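Local coordinates for chitin oligosaccharide binding protein NagB2 (Paenibacillus sp. FPU-7, PDB 7EHU) that binds chitin oligosaccharides, N,N'-diacetylchitobiose and N,N',N''-triacetylchitotriose, as an extracellular solute-binding protein that probably hands them to a membrane transporter, at residues L142-F147 with N316-S321; F127-E132 with G312-G317. One frame throughout, in Å; residues are numbered along the deposited sequence.

Contact 1: residues L142-F147 with N316-S321; sequences LPEAGF and NGYGFS. With NAG (2-acetamido-2-deoxy-beta-D-glucopyranose), chain B; NAG (2-acetamido-2-deoxy-beta-D-glucopyranose), chain C.
Leu142 and Tyr318 form a hydrogen-bonded pair where the strands 138-154 and 309-320 run antiparallel, a buried sheet contact whose end reaches the chitin-oligosaccharide pocket of this solute-binding protein. Leu142 N donates to Tyr318 O at 2.9 Å, and the return bond, Tyr318 N to Leu142 O, is longer and more bent. One step on, Pro143 and Gly317 make a non-hydrogen-bonded pair with CA atoms only 4.0 Å apart. Proline, which has no N-H to give, suits this position, and there is no room at Gly317 for a beta carbon, which would run into Leu142 O and Pro143 CA; instead Gly317 CA makes a CA-H...O contact with Leu142 O at 3.3 Å. The chain then turns a corner at Glu144, whose N still donates to Asn316 O at 2.8 Å and nearly straight, 165°. Just past the corner a water is inserted between the strands, donating to Ala145 O and accepting from Asn316 N.

Glu144 reaches out fully extended with CG anti to the backbone N (chi1 169°), which lays its carboxylate alongside Tyr318, the two flat groups 12° from parallel and Glu144 OE1 3.9 Å from Tyr318 CE2. A second water joins Glu144 OE1 to Tyr318 OH. Towards the sugar, Asn316 OD1 accepts from N2 of the chain B N-acetylglucosamine at 2.9 Å, while Asn95 takes a hydrogen from Asn316 ND2 and so fixes which end of the amide faces the ligand. Ala145 CB lies 3.8 Å from the acetamide methyl, C8, of the chain B sugar; so small a side chain suits a place this close to the ligand. Phe147 presents a ring face to C6 of the chain C sugar. Amide acceptor and apolar neighbours together match an N-acetyl group, consistent with chitin-fragment binding.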
ATOM      1  N   LEU A 142       6.504 -12.086   5.998  1.00  8.34           N
ATOM      2  CA  LEU A 142       7.117 -12.263   4.683  1.00  8.41           C
ATOM      3  C   LEU A 142       6.311 -11.477   3.659  1.00  8.53           C
ATOM      4  O   LEU A 142       5.135 -11.793   3.423  1.00  8.67           O
ATOM      5  CB  LEU A 142       7.203 -13.733   4.280  1.00  9.39           C
ATOM      6  CG  LEU A 142       8.026 -14.573   5.245  1.00  9.98           C
ATOM      7  CD1 LEU A 142       7.899 -16.047   4.908  1.00 11.27           C
ATOM      8  CD2 LEU A 142       9.503 -14.186   5.278  1.00 11.42           C
ATOM      9  N   PRO A 143       6.888 -10.460   3.033  1.00  8.24           N
ATOM     10  CA  PRO A 143       6.110  -9.658   2.091  1.00  7.76           C
ATOM     11  C   PRO A 143       5.692 -10.521   0.912  1.00  7.71           C
ATOM     12  O   PRO A 143       6.472 -11.342   0.414  1.00  8.90           O
ATOM     13  CB  PRO A 143       7.092  -8.566   1.671  1.00  9.91           C
ATOM     14  CG  PRO A 143       8.441  -9.134   1.915  1.00 11.00           C
ATOM     15  CD  PRO A 143       8.288 -10.027   3.107  1.00  8.69           C
ATOM     16  N   GLU A 144       4.461 -10.311   0.441  1.00  8.08           N
ATOM     17  CA  GLU A 144       3.910 -11.025  -0.710  1.00  8.49           C
ATOM     18  C   GLU A 144       4.287 -10.366  -2.026  1.00  8.20           C
ATOM     19  O   GLU A 144       4.416 -11.054  -3.040  1.00  9.19           O
ATOM     20  CB  GLU A 144       2.368 -11.052  -0.577  1.00  9.91           C
ATOM     21  CG  GLU A 144       1.629 -11.523  -1.789  1.00 11.79           C
ATOM     22  CD  GLU A 144       0.117 -11.596  -1.637  1.00 12.56           C
ATOM     23  OE1 GLU A 144      -0.408 -11.557  -0.515  1.00 13.99           O
ATOM     24  OE2 GLU A 144      -0.547 -11.722  -2.672  1.00 16.59           O
ATOM     25  N   ALA A 145       4.449  -9.051  -2.010  1.00  7.78           N
ATOM     26  CA  ALA A 145       4.723  -8.262  -3.194  1.00  8.69           C
ATOM     27  C   ALA A 145       5.495  -7.039  -2.738  1.00  8.44           C
ATOM     28  O   ALA A 145       5.558  -6.735  -1.547  1.00  9.36           O
ATOM     29  CB  ALA A 145       3.429  -7.816  -3.878  1.00  9.12           C
ATOM     30  N   GLY A 146       6.093  -6.336  -3.700  1.00  8.96           N
ATOM     31  CA  GLY A 146       6.566  -4.983  -3.496  1.00  8.82           C
ATOM     32  C   GLY A 146       5.521  -3.969  -3.954  1.00  9.30           C
ATOM     33  O   GLY A 146       4.533  -4.316  -4.574  1.00 10.53           O
ATOM     34  N   PHE A 147       5.754  -2.698  -3.634  1.00  8.67           N
ATOM     35  CA  PHE A 147       4.892  -1.635  -4.132  1.00  8.70           C
ATOM     36  C   PHE A 147       5.699  -0.369  -4.370  1.00  8.18           C
ATOM     37  O   PHE A 147       6.736  -0.134  -3.744  1.00  8.62           O
ATOM     38  CB  PHE A 147       3.703  -1.310  -3.186  1.00  8.92           C
ATOM     39  CG  PHE A 147       4.075  -0.422  -2.020  1.00  9.06           C
ATOM     40  CD1 PHE A 147       4.710  -0.940  -0.886  1.00  8.94           C
ATOM     41  CD2 PHE A 147       3.811   0.926  -2.068  1.00  9.22           C
ATOM     42  CE1 PHE A 147       5.065  -0.116   0.158  1.00  9.13           C
ATOM     43  CE2 PHE A 147       4.172   1.762  -1.009  1.00  9.70           C
ATOM     44  CZ  PHE A 147       4.815   1.245   0.086  1.00 10.30           C
ATOM     45  N   ASN A 316       3.752  -5.569   2.837  1.00  7.66           N
ATOM     46  CA  ASN A 316       2.533  -6.315   3.117  1.00  7.92           C
ATOM     47  C   ASN A 316       2.687  -7.761   2.692  1.00  7.34           C
ATOM     48  O   ASN A 316       3.163  -8.053   1.589  1.00  8.21           O
ATOM     49  CB  ASN A 316       1.341  -5.661   2.409  1.00  7.79           C
ATOM     50  CG  ASN A 316       0.001  -6.285   2.790  1.00  7.63           C
ATOM     51  OD1 ASN A 316      -0.753  -6.744   1.928  1.00  8.40           O
ATOM     52  ND2 ASN A 316      -0.294  -6.326   4.093  1.00  8.25           N
ATOM     53  N   GLY A 317       2.304  -8.663   3.577  1.00  7.65           N
ATOM     54  CA  GLY A 317       2.358 -10.079   3.285  1.00  7.19           C
ATOM     55  C   GLY A 317       1.765 -10.865   4.421  1.00  8.50           C
ATOM     56  O   GLY A 317       0.879 -10.349   5.093  1.00 10.80           O
ATOM     57  N   TYR A 318       2.227 -12.087   4.656  1.00  8.96           N
ATOM     58  CA  TYR A 318       1.676 -12.931   5.716  1.00  8.14           C
ATOM     59  C   TYR A 318       2.615 -12.961   6.921  1.00  8.41           C
ATOM     60  O   TYR A 318       3.844 -13.069   6.792  1.00  9.33           O
ATOM     61  CB  TYR A 318       1.412 -14.350   5.190  1.00  9.07           C
ATOM     62  CG  TYR A 318       0.238 -14.346   4.249  1.00  9.09           C
ATOM     63  CD1 TYR A 318      -1.045 -14.111   4.722  1.00  8.97           C
ATOM     64  CD2 TYR A 318       0.398 -14.511   2.870  1.00  9.94           C
ATOM     65  CE1 TYR A 318      -2.129 -14.051   3.856  1.00  9.42           C
ATOM     66  CE2 TYR A 318      -0.676 -14.460   2.007  1.00 10.50           C
ATOM     67  CZ  TYR A 318      -1.928 -14.227   2.501  1.00  9.63           C
ATOM     68  OH  TYR A 318      -3.021 -14.116   1.676  1.00 10.27           O
ATOM     69  N   GLY A 319       1.986 -12.866   8.095  1.00  8.05           N
ATOM     70  CA  GLY A 319       2.596 -13.226   9.352  1.00  8.75           C
ATOM     71  C   GLY A 319       1.858 -14.407   9.968  1.00  8.17           C
ATOM     72  O   GLY A 319       0.800 -14.840   9.481  1.00  8.60           O
ATOM     73  N   PHE A 320       2.426 -14.914  11.063  1.00  7.99           N
ATOM     74  CA  PHE A 320       2.029 -16.194  11.627  1.00  8.97           C
ATOM     75  C   PHE A 320       1.947 -16.086  13.136  1.00  9.26           C
ATOM     76  O   PHE A 320       2.775 -15.429  13.765  1.00  9.70           O
ATOM     77  CB  PHE A 320       3.021 -17.287  11.183  1.00  9.55           C
ATOM     78  CG  PHE A 320       3.187 -17.298   9.691  1.00  9.15           C
ATOM     79  CD1 PHE A 320       2.292 -17.992   8.896  1.00 10.46           C
ATOM     80  CD2 PHE A 320       4.154 -16.514   9.083  1.00  9.48           C
ATOM     81  CE1 PHE A 320       2.372 -17.936   7.523  1.00 11.02           C
ATOM     82  CE2 PHE A 320       4.243 -16.451   7.701  1.00 10.28           C
ATOM     83  CZ  PHE A 320       3.362 -17.178   6.919  1.00 10.90           C
ATOM     84  N   SER A 321       0.936 -16.717  13.724  1.00  9.75           N
ATOM     85  CA  SER A 321       0.821 -16.683  15.174  1.00  9.21           C
ATOM     86  C   SER A 321       2.007 -17.396  15.817  1.00  9.71           C
ATOM     87  O   SER A 321       2.466 -18.429  15.332  1.00 10.96           O
ATOM     88  CB  SER A 321      -0.486 -17.344  15.599  1.00  9.83           C
ATOM     89  OG  SER A 321      -0.529 -17.374  17.009  1.00 10.99           O
TER
HETATM   90  C1  NAG B   2      -2.923  -4.818  -1.368  1.00  8.60           C
HETATM   91  C2  NAG B   2      -1.499  -4.458  -0.983  1.00  8.41           C
HETATM   92  C3  NAG B   2      -1.478  -3.559   0.250  1.00  8.39           C
HETATM   93  C4  NAG B   2      -2.453  -2.398   0.117  1.00  8.39           C
HETATM   94  C5  NAG B   2      -3.819  -2.947  -0.269  1.00  8.13           C
HETATM   95  C6  NAG B   2      -4.873  -1.892  -0.497  1.00  9.49           C
HETATM   96  C7  NAG B   2       0.148  -6.219  -1.567  1.00  9.29           C
HETATM   97  C8  NAG B   2       0.797  -7.481  -1.097  1.00 10.70           C
HETATM   98  N2  NAG B   2      -0.731  -5.667  -0.718  1.00  8.36           N
HETATM   99  O3  NAG B   2      -0.145  -3.104   0.421  1.00  8.14           O
HETATM  100  O4  NAG B   2      -2.591  -1.750   1.379  1.00  7.63           O
HETATM  101  O5  NAG B   2      -3.690  -3.668  -1.501  1.00  8.31           O
HETATM  102  O6  NAG B   2      -6.139  -2.489  -0.759  1.00 10.15           O
HETATM  103  O7  NAG B   2       0.424  -5.717  -2.652  1.00 10.05           O
HETATM  104  C1  NAG C   3      -2.064  -0.459   1.509  1.00  8.40           C
HETATM  105  C2  NAG C   3      -2.484   0.072   2.858  1.00  7.93           C
HETATM  106  C3  NAG C   3      -1.790   1.400   3.154  1.00  7.72           C
HETATM  107  C4  NAG C   3      -0.279   1.252   3.006  1.00  7.25           C
HETATM  108  C5  NAG C   3       0.064   0.673   1.637  1.00  7.50           C
HETATM  109  C6  NAG C   3       1.542   0.398   1.453  1.00  7.98           C
HETATM  110  C7  NAG C   3      -4.667  -0.530   3.791  1.00 10.11           C
HETATM  111  C8  NAG C   3      -6.144  -0.239   3.795  1.00 10.75           C
HETATM  112  N2  NAG C   3      -3.926   0.211   2.965  1.00  7.92           N
HETATM  113  O3  NAG C   3      -2.139   1.798   4.474  1.00  8.76           O
HETATM  114  O4  NAG C   3       0.388   2.506   3.119  1.00  8.29           O
HETATM  115  O5  NAG C   3      -0.644  -0.564   1.453  1.00  7.91           O
HETATM  116  O6  NAG C   3       2.029  -0.532   2.409  1.00  8.62           O
HETATM  117  O7  NAG C   3      -4.166  -1.391   4.516  1.00 12.22           O
HETATM  118  O   HOH W   1      -2.646 -13.603  -0.972  1.00 11.85           O
HETATM  119  O   HOH W   2       4.312  -4.822  -0.013  1.00  8.79           O

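Contact 2: residues F127-E132 with G312-G317; sequences FFELRE and GGWSNG. With NAG (2-acetamido-2-deoxy-beta-D-glucopyranose), chain B; NAG (2-acetamido-2-deoxy-beta-D-glucopyranose), chain C.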
ATOM      1  N   PHE A 127      14.321 -12.723  -0.511  1.00  9.37           N
ATOM      2  CA  PHE A 127      13.470 -11.544  -0.572  1.00  9.06           C
ATOM      3  C   PHE A 127      14.297 -10.298  -0.849  1.00  9.39           C
ATOM      4  O   PHE A 127      15.390 -10.134  -0.331  1.00 10.58           O
ATOM      5  CB  PHE A 127      12.677 -11.404   0.737  1.00  9.37           C
ATOM      6  CG  PHE A 127      11.691 -12.530   0.945  1.00  8.79           C
ATOM      7  CD1 PHE A 127      12.089 -13.730   1.503  1.00  9.31           C
ATOM      8  CD2 PHE A 127      10.375 -12.419   0.525  1.00  9.21           C
ATOM      9  CE1 PHE A 127      11.208 -14.759   1.663  1.00  9.75           C
ATOM     10  CE2 PHE A 127       9.496 -13.456   0.676  1.00  9.76           C
ATOM     11  CZ  PHE A 127       9.903 -14.619   1.257  1.00  9.98           C
ATOM     12  N   PHE A 128      13.754  -9.387  -1.648  1.00  9.50           N
ATOM     13  CA  PHE A 128      14.455  -8.126  -1.864  1.00  9.92           C
ATOM     14  C   PHE A 128      14.760  -7.436  -0.535  1.00  9.47           C
ATOM     15  O   PHE A 128      15.873  -6.945  -0.319  1.00 10.98           O
ATOM     16  CB  PHE A 128      13.637  -7.198  -2.766  1.00  9.53           C
ATOM     17  CG  PHE A 128      13.581  -7.627  -4.203  1.00  9.61           C
ATOM     18  CD1 PHE A 128      14.669  -7.482  -5.039  1.00 11.27           C
ATOM     19  CD2 PHE A 128      12.434  -8.193  -4.714  1.00 10.05           C
ATOM     20  CE1 PHE A 128      14.589  -7.885  -6.368  1.00 12.33           C
ATOM     21  CE2 PHE A 128      12.368  -8.591  -6.031  1.00 11.31           C
ATOM     22  CZ  PHE A 128      13.439  -8.443  -6.847  1.00 11.03           C
ATOM     23  N   GLU A 129      13.763  -7.320   0.340  1.00  9.87           N
ATOM     24  CA  GLU A 129      13.921  -6.578   1.588  1.00 10.02           C
ATOM     25  C   GLU A 129      12.969  -7.101   2.647  1.00 10.05           C
ATOM     26  O   GLU A 129      11.750  -6.997   2.476  1.00 11.20           O
ATOM     27  CB  GLU A 129      13.634  -5.094   1.382  1.00 11.41           C
ATOM     28  CG  GLU A 129      14.631  -4.337   0.549  1.00 15.58           C
ATOM     29  CD  GLU A 129      14.347  -2.839   0.452  1.00 18.48           C
ATOM     30  OE1 GLU A 129      13.447  -2.314   1.162  1.00 19.20           O
ATOM     31  OE2 GLU A 129      15.106  -2.159  -0.277  1.00 21.56           O
ATOM     32  N   LEU A 130      13.513  -7.593   3.757  1.00 10.53           N
ATOM     33  CA  LEU A 130      12.707  -7.997   4.899  1.00 10.06           C
ATOM     34  C   LEU A 130      12.739  -6.969   6.032  1.00 10.32           C
ATOM     35  O   LEU A 130      12.147  -7.213   7.095  1.00 10.93           O
ATOM     36  CB  LEU A 130      13.151  -9.361   5.415  1.00 10.73           C
ATOM     37  CG  LEU A 130      12.959 -10.539   4.462  1.00 10.78           C
ATOM     38  CD1 LEU A 130      13.522 -11.824   5.060  1.00 11.70           C
ATOM     39  CD2 LEU A 130      11.510 -10.705   4.107  1.00 10.50           C
ATOM     40  N   ARG A 131      13.373  -5.813   5.822  1.00 12.49           N
ATOM     41  CA  ARG A 131      13.605  -4.888   6.916  1.00 22.45           C
ATOM     42  C   ARG A 131      12.301  -4.525   7.653  1.00 13.25           C
ATOM     43  O   ARG A 131      12.297  -4.434   8.882  1.00 11.46           O
ATOM     44  CB  ARG A 131      14.254  -3.615   6.363  1.00 49.93           C
ATOM     45  CG  ARG A 131      14.658  -2.722   7.477  1.00 77.67           C
ATOM     46  CD  ARG A 131      15.334  -1.472   7.156  1.00103.82           C
ATOM     47  NE  ARG A 131      15.683  -0.770   8.379  1.00128.21           N
ATOM     48  CZ  ARG A 131      14.804  -0.244   9.227  1.00148.56           C
ATOM     49  NH1 ARG A 131      13.583  -0.745   9.284  1.00155.53           N
ATOM     50  NH2 ARG A 131      15.221   0.496  10.235  1.00155.51           N
ATOM     51  N   GLU A 132      11.191  -4.275   6.932  1.00 10.43           N
ATOM     52  CA  GLU A 132       9.984  -3.821   7.619  1.00 10.12           C
ATOM     53  C   GLU A 132       9.449  -4.883   8.572  1.00  9.01           C
ATOM     54  O   GLU A 132       8.759  -4.569   9.545  1.00  9.59           O
ATOM     55  CB  GLU A 132       8.888  -3.415   6.628  1.00 10.19           C
ATOM     56  CG  GLU A 132       9.174  -2.184   5.775  1.00 11.46           C
ATOM     57  CD  GLU A 132       7.930  -1.474   5.301  1.00 11.19           C
ATOM     58  OE1 GLU A 132       6.826  -1.852   5.708  1.00 11.79           O
ATOM     59  OE2 GLU A 132       8.040  -0.526   4.488  1.00 14.05           O
ATOM     60  N   GLY A 312       7.730   3.667  -1.771  1.00  8.46           N
ATOM     61  CA  GLY A 312       7.694   2.254  -2.098  1.00  8.97           C
ATOM     62  C   GLY A 312       8.456   1.436  -1.086  1.00  8.74           C
ATOM     63  O   GLY A 312       9.129   1.967  -0.196  1.00 10.55           O
ATOM     64  N   GLY A 313       8.348   0.127  -1.249  1.00  9.08           N
ATOM     65  CA  GLY A 313       8.987  -0.813  -0.342  1.00  9.58           C
ATOM     66  C   GLY A 313       8.327  -2.174  -0.443  1.00  8.52           C
ATOM     67  O   GLY A 313       7.599  -2.455  -1.388  1.00  9.13           O
ATOM     68  N   TRP A 314       8.589  -2.996   0.568  1.00  8.47           N
ATOM     69  CA  TRP A 314       8.005  -4.332   0.697  1.00  8.21           C
ATOM     70  C   TRP A 314       7.355  -4.363   2.075  1.00  8.61           C
ATOM     71  O   TRP A 314       8.021  -4.546   3.087  1.00 10.68           O
ATOM     72  CB  TRP A 314       9.046  -5.420   0.506  1.00  8.41           C
ATOM     73  CG  TRP A 314       9.469  -5.542  -0.938  1.00  9.14           C
ATOM     74  CD1 TRP A 314       8.936  -6.383  -1.881  1.00  9.70           C
ATOM     75  CD2 TRP A 314      10.487  -4.793  -1.606  1.00 10.81           C
ATOM     76  NE1 TRP A 314       9.555  -6.200  -3.078  1.00 10.52           N
ATOM     77  CE2 TRP A 314      10.523  -5.245  -2.942  1.00 10.04           C
ATOM     78  CE3 TRP A 314      11.383  -3.797  -1.210  1.00 11.57           C
ATOM     79  CZ2 TRP A 314      11.406  -4.729  -3.892  1.00 11.62           C
ATOM     80  CZ3 TRP A 314      12.275  -3.292  -2.158  1.00 13.13           C
ATOM     81  CH2 TRP A 314      12.271  -3.758  -3.478  1.00 12.60           C
ATOM     82  N   SER A 315       6.065  -4.106   2.108  1.00  7.84           N
ATOM     83  CA  SER A 315       5.366  -3.772   3.335  1.00  7.49           C
ATOM     84  C   SER A 315       4.267  -4.738   3.738  1.00  7.44           C
ATOM     85  O   SER A 315       3.812  -4.660   4.877  1.00  8.59           O
ATOM     86  CB  SER A 315       4.684  -2.409   3.161  1.00  8.75           C
ATOM     87  OG  SER A 315       3.783  -2.490   2.059  1.00  9.80           O
ATOM     88  N   ASN A 316       3.752  -5.569   2.837  1.00  7.66           N
ATOM     89  CA  ASN A 316       2.533  -6.315   3.117  1.00  7.92           C
ATOM     90  C   ASN A 316       2.687  -7.761   2.692  1.00  7.34           C
ATOM     91  O   ASN A 316       3.163  -8.053   1.589  1.00  8.21           O
ATOM     92  CB  ASN A 316       1.341  -5.661   2.409  1.00  7.79           C
ATOM     93  CG  ASN A 316       0.001  -6.285   2.790  1.00  7.63           C
ATOM     94  OD1 ASN A 316      -0.753  -6.744   1.928  1.00  8.40           O
ATOM     95  ND2 ASN A 316      -0.294  -6.326   4.093  1.00  8.25           N
ATOM     96  N   GLY A 317       2.304  -8.663   3.577  1.00  7.65           N
ATOM     97  CA  GLY A 317       2.358 -10.079   3.285  1.00  7.19           C
ATOM     98  C   GLY A 317       1.765 -10.865   4.421  1.00  8.50           C
ATOM     99  O   GLY A 317       0.879 -10.349   5.093  1.00 10.80           O
TER
HETATM  100  C1  NAG B   2      -2.923  -4.818  -1.368  1.00  8.60           C
HETATM  101  C2  NAG B   2      -1.499  -4.458  -0.983  1.00  8.41           C
HETATM  102  C3  NAG B   2      -1.478  -3.559   0.250  1.00  8.39           C
HETATM  103  C4  NAG B   2      -2.453  -2.398   0.117  1.00  8.39           C
HETATM  104  C5  NAG B   2      -3.819  -2.947  -0.269  1.00  8.13           C
HETATM  105  C6  NAG B   2      -4.873  -1.892  -0.497  1.00  9.49           C
HETATM  106  C7  NAG B   2       0.148  -6.219  -1.567  1.00  9.29           C
HETATM  107  C8  NAG B   2       0.797  -7.481  -1.097  1.00 10.70           C
HETATM  108  N2  NAG B   2      -0.731  -5.667  -0.718  1.00  8.36           N
HETATM  109  O3  NAG B   2      -0.145  -3.104   0.421  1.00  8.14           O
HETATM  110  O4  NAG B   2      -2.591  -1.750   1.379  1.00  7.63           O
HETATM  111  O5  NAG B   2      -3.690  -3.668  -1.501  1.00  8.31           O
HETATM  112  O6  NAG B   2      -6.139  -2.489  -0.759  1.00 10.15           O
HETATM  113  O7  NAG B   2       0.424  -5.717  -2.652  1.00 10.05           O
HETATM  114  C1  NAG C   3      -2.064  -0.459   1.509  1.00  8.40           C
HETATM  115  C2  NAG C   3      -2.484   0.072   2.858  1.00  7.93           C
HETATM  116  C3  NAG C   3      -1.790   1.400   3.154  1.00  7.72           C
HETATM  117  C4  NAG C   3      -0.279   1.252   3.006  1.00  7.25           C
HETATM  118  C5  NAG C   3       0.064   0.673   1.637  1.00  7.50           C
HETATM  119  C6  NAG C   3       1.542   0.398   1.453  1.00  7.98           C
HETATM  120  C7  NAG C   3      -4.667  -0.530   3.791  1.00 10.11           C
HETATM  121  C8  NAG C   3      -6.144  -0.239   3.795  1.00 10.75           C
HETATM  122  N2  NAG C   3      -3.926   0.211   2.965  1.00  7.92           N
HETATM  123  O3  NAG C   3      -2.139   1.798   4.474  1.00  8.76           O
HETATM  124  O4  NAG C   3       0.388   2.506   3.119  1.00  8.29           O
HETATM  125  O5  NAG C   3      -0.644  -0.564   1.453  1.00  7.91           O
HETATM  126  O6  NAG C   3       2.029  -0.532   2.409  1.00  8.62           O
HETATM  127  O7  NAG C   3      -4.166  -1.391   4.516  1.00 12.22           O
HETATM  128  O   HOH W   3      10.964  -2.585   2.331  1.00 13.25           O
HETATM  129  O   HOH W   4      10.583  -4.920   4.046  1.00 13.49           O
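On the outer side of the strand that enters the sugar pocket, Phe128 and Glu129 of the loop 127-132 pack on Trp314. The broad indole face suits this place: Phe128 sets its CB over the six-membered ring of Trp314, a CH-pi contact 3.7 Å from the centroid and 19° off the normal. The phenyl ring itself is slid aside, its plane 23° from that of the indole, so the two rings barely overlap. Glu129 crosses the indole at about a right angle, bringing its CD to 3.4 Å from Trp314 CZ3.

In this solute-binding protein of the periplasmic-binding-protein clan, the loop leads from helix 115-121 to strand 134-135. Two waters bridge the segments: one donates to Glu129 OE1 and accepts from Trp314 N, lying at the edge of the indole; the other donates to Glu129 O and Trp314 O and accepts from Glu132 N. Trp314 NE1 is satisfied by Pro356 O. Glu132 OE1 reaches along the strand to lie 3.4 Å from Ser315 CB. Ser315 serves different surroundings: its OG, between backbone N and carbonyl carbon (chi1 59°), is hydrogen-bonded to O6 of the chain C N-acetylglucosamine, Ser315 OG to O6 being 2.7 Å.

How the contacts relate
Strand 309-320 supplies one side of both contacts, which share Asn316 and Gly317 and have centres about 8 Å apart. Strand 138-154 pairs with it in contact 1, and the loop 127-132 packs on it in contact 2. Beyond the corner at Glu144 the two contacts meet directly: Phe147 N probably donates to Gly313 O at 2.9 Å, and Gly146 CA lies 3.2 Å from Trp314 CD1, close enough that a residue without a side chain fits well. At the ligand Phe147 CE1 packs 3.3 Å from Ser315 OG, which brings both contacts to the C6-O6 arm of the chain C sugar.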